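Local coordinates for protein porin (PDB 3T24) that forms a beta-barrel channel in the outer membrane of Pseudomonas aeruginosa and probably admits small carboxylate-containing solutes, at residues M379-Y383 against T384-D388. Residues are numbered along the deposited sequence; the frame is centred on the assembly and turned at random.
With SO4 (sulfate ion), chain D.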
loop_
_atom_site.group_PDB
_atom_site.type_symbol
_atom_site.label_atom_id
_atom_site.label_comp_id
_atom_site.label_asym_id
_atom_site.label_seq_id
_atom_site.Cartn_x
_atom_site.Cartn_y
_atom_site.Cartn_z
ATOM N N MET A 379 2.947 -5.311 -18.749
ATOM C CA MET A 379 4.299 -5.511 -18.233
ATOM C C MET A 379 5.125 -6.293 -19.260
ATOM O O MET A 379 4.719 -7.378 -19.691
ATOM C CB MET A 379 4.258 -6.279 -16.904
ATOM C CG MET A 379 5.591 -6.991 -16.500
ATOM S SD MET A 379 6.810 -5.800 -15.949
ATOM C CE MET A 379 5.990 -5.054 -14.549
ATOM N N ARG A 380 6.257 -5.741 -19.683
ATOM C CA ARG A 380 7.151 -6.493 -20.586
ATOM C C ARG A 380 8.574 -6.594 -20.049
ATOM O O ARG A 380 9.097 -5.650 -19.444
ATOM C CB ARG A 380 7.171 -5.893 -22.001
ATOM C CG ARG A 380 5.807 -5.897 -22.746
ATOM C CD ARG A 380 5.387 -7.275 -23.258
ATOM N NE ARG A 380 4.096 -7.233 -23.956
ATOM C CZ ARG A 380 2.908 -7.362 -23.355
ATOM N NH1 ARG A 380 2.834 -7.568 -22.027
ATOM N NH2 ARG A 380 1.785 -7.294 -24.082
ATOM N N THR A 381 9.209 -7.737 -20.270
ATOM C CA THR A 381 10.579 -7.913 -19.796
ATOM C C THR A 381 11.470 -8.584 -20.832
ATOM O O THR A 381 11.001 -9.052 -21.871
ATOM C CB THR A 381 10.640 -8.701 -18.459
ATOM O OG1 THR A 381 10.676 -10.107 -18.719
ATOM C CG2 THR A 381 9.446 -8.370 -17.574
ATOM N N ASN A 382 12.767 -8.613 -20.550
ATOM C CA ASN A 382 13.696 -9.319 -21.423
ATOM C C ASN A 382 14.189 -10.600 -20.783
ATOM O O ASN A 382 15.139 -11.179 -21.253
ATOM C CB ASN A 382 14.888 -8.432 -21.791
ATOM C CG ASN A 382 15.861 -8.224 -20.624
ATOM O OD1 ASN A 382 15.598 -8.630 -19.494
ATOM N ND2 ASN A 382 16.990 -7.572 -20.904
ATOM N N TYR A 383 13.552 -11.043 -19.705
ATOM C CA TYR A 383 14.105 -12.165 -18.959
ATOM C C TYR A 383 13.094 -13.092 -18.272
ATOM O O TYR A 383 13.466 -14.176 -17.856
ATOM C CB TYR A 383 15.096 -11.646 -17.922
ATOM C CG TYR A 383 14.433 -10.912 -16.773
ATOM C CD1 TYR A 383 14.076 -11.587 -15.606
ATOM C CD2 TYR A 383 14.164 -9.545 -16.856
ATOM C CE1 TYR A 383 13.477 -10.924 -14.550
ATOM C CE2 TYR A 383 13.577 -8.877 -15.819
ATOM C CZ TYR A 383 13.223 -9.575 -14.659
ATOM O OH TYR A 383 12.611 -8.908 -13.619
ATOM N N THR A 384 11.835 -12.675 -18.140
ATOM C CA THR A 384 10.844 -13.492 -17.443
ATOM C C THR A 384 9.435 -13.356 -18.051
ATOM O O THR A 384 9.292 -12.857 -19.162
ATOM C CB THR A 384 10.831 -13.195 -15.917
ATOM O OG1 THR A 384 9.918 -14.084 -15.253
ATOM C CG2 THR A 384 10.427 -11.738 -15.632
ATOM N N ASN A 385 8.405 -13.802 -17.324
ATOM C CA ASN A 385 7.031 -13.845 -17.856
ATOM C C ASN A 385 6.480 -12.470 -18.166
ATOM O O ASN A 385 6.580 -11.571 -17.356
ATOM C CB ASN A 385 6.047 -14.499 -16.872
ATOM C CG ASN A 385 6.656 -15.636 -16.081
ATOM O OD1 ASN A 385 6.642 -15.628 -14.835
ATOM N ND2 ASN A 385 7.182 -16.631 -16.793
ATOM N N ASP A 386 5.866 -12.308 -19.326
ATOM C CA ASP A 386 5.149 -11.071 -19.623
ATOM C C ASP A 386 3.645 -11.250 -19.451
ATOM O O ASP A 386 3.088 -12.262 -19.871
ATOM C CB ASP A 386 5.425 -10.637 -21.061
ATOM C CG ASP A 386 6.864 -10.264 -21.283
ATOM O OD1 ASP A 386 7.625 -10.204 -20.296
ATOM O OD2 ASP A 386 7.231 -10.020 -22.453
ATOM N N TYR A 387 2.966 -10.261 -18.882
ATOM C CA TYR A 387 1.508 -10.282 -18.973
ATOM C C TYR A 387 0.821 -8.933 -18.973
ATOM O O TYR A 387 1.392 -7.937 -18.552
ATOM C CB TYR A 387 0.888 -11.185 -17.912
ATOM C CG TYR A 387 1.276 -10.871 -16.494
ATOM C CD1 TYR A 387 2.451 -11.377 -15.948
ATOM C CD2 TYR A 387 0.454 -10.105 -15.682
ATOM C CE1 TYR A 387 2.797 -11.126 -14.636
ATOM C CE2 TYR A 387 0.799 -9.841 -14.356
ATOM C CZ TYR A 387 1.965 -10.365 -13.844
ATOM O OH TYR A 387 2.322 -10.107 -12.543
ATOM N N ASP A 388 -0.402 -8.940 -19.498
ATOM C CA ASP A 388 -1.360 -7.846 -19.383
ATOM C C ASP A 388 -2.380 -8.199 -18.318
ATOM O O ASP A 388 -2.625 -9.372 -18.031
ATOM C CB ASP A 388 -2.114 -7.637 -20.700
ATOM C CG ASP A 388 -1.176 -7.485 -21.895
ATOM O OD1 ASP A 388 -1.561 -7.886 -23.023
ATOM O OD2 ASP A 388 -0.057 -6.966 -21.699
HETATM S S SO4 D . 2.878 -8.665 -27.533
HETATM O O1 SO4 D . 3.780 -9.040 -28.615
HETATM O O2 SO4 D . 1.496 -8.609 -27.996
HETATM O O3 SO4 D . 2.957 -9.701 -26.510
HETATM O O4 SO4 D . 3.316 -7.357 -27.041
HETATM O O HOH W 1 9.086 -8.728 -23.786
HETATM O O HOH W 2 10.036 -12.009 -21.556
#
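Arg-380 reaches across the hairpin and presents the end of its guanidinium to Asp-388, NH1 and NH2 both lying 3.0 Å from the single oxygen OD2. The two flat groups are nearly coplanar, 29° apart, and NH2 takes the syn lone pair of that oxygen. CG lies beside the backbone N (chi1 -62°), which sends the chain back along its own strand, and a bend at chi2 turns CD across toward Asp-386; NH1 also donates to Met-379 O, from above the carbonyl plane. Together these bonds limit rotation of the guanidinium. NE donates to O4 of a sulfate ion, probably from the crystallisation liquor, at 3.2 Å, at the edge of the guanidinium plane.

Asp-386 lies beside the aliphatic part of the same arginine, OD2 3.4 Å from CD, while its OD1 accepts from Thr-381 N at 2.9 Å, met from above the carboxylate plane. Water 1 links OD2 to Thr-381 O. At the turn, Thr-381 OG1 accepts from Tyr-383 N, closing an ST turn, and from Thr-384 N (2.9 Å, 160°), so one hydroxyl gathers two backbone N-H groups. The methyl CG2 of Thr-384 sits over one face of the Tyr-383 ring in a CH-pi contact, 3.7 Å from the centroid.

Tyr-383 OH is hydrogen-bonded to Glu-351 OE1, on the neighbouring strand 348-361. The whole forms the tip of the antiparallel hairpin 371-381/386-399, flanked in the barrel wall by strand 348-361 beside 371-381 and strand 14-30 beside 386-399.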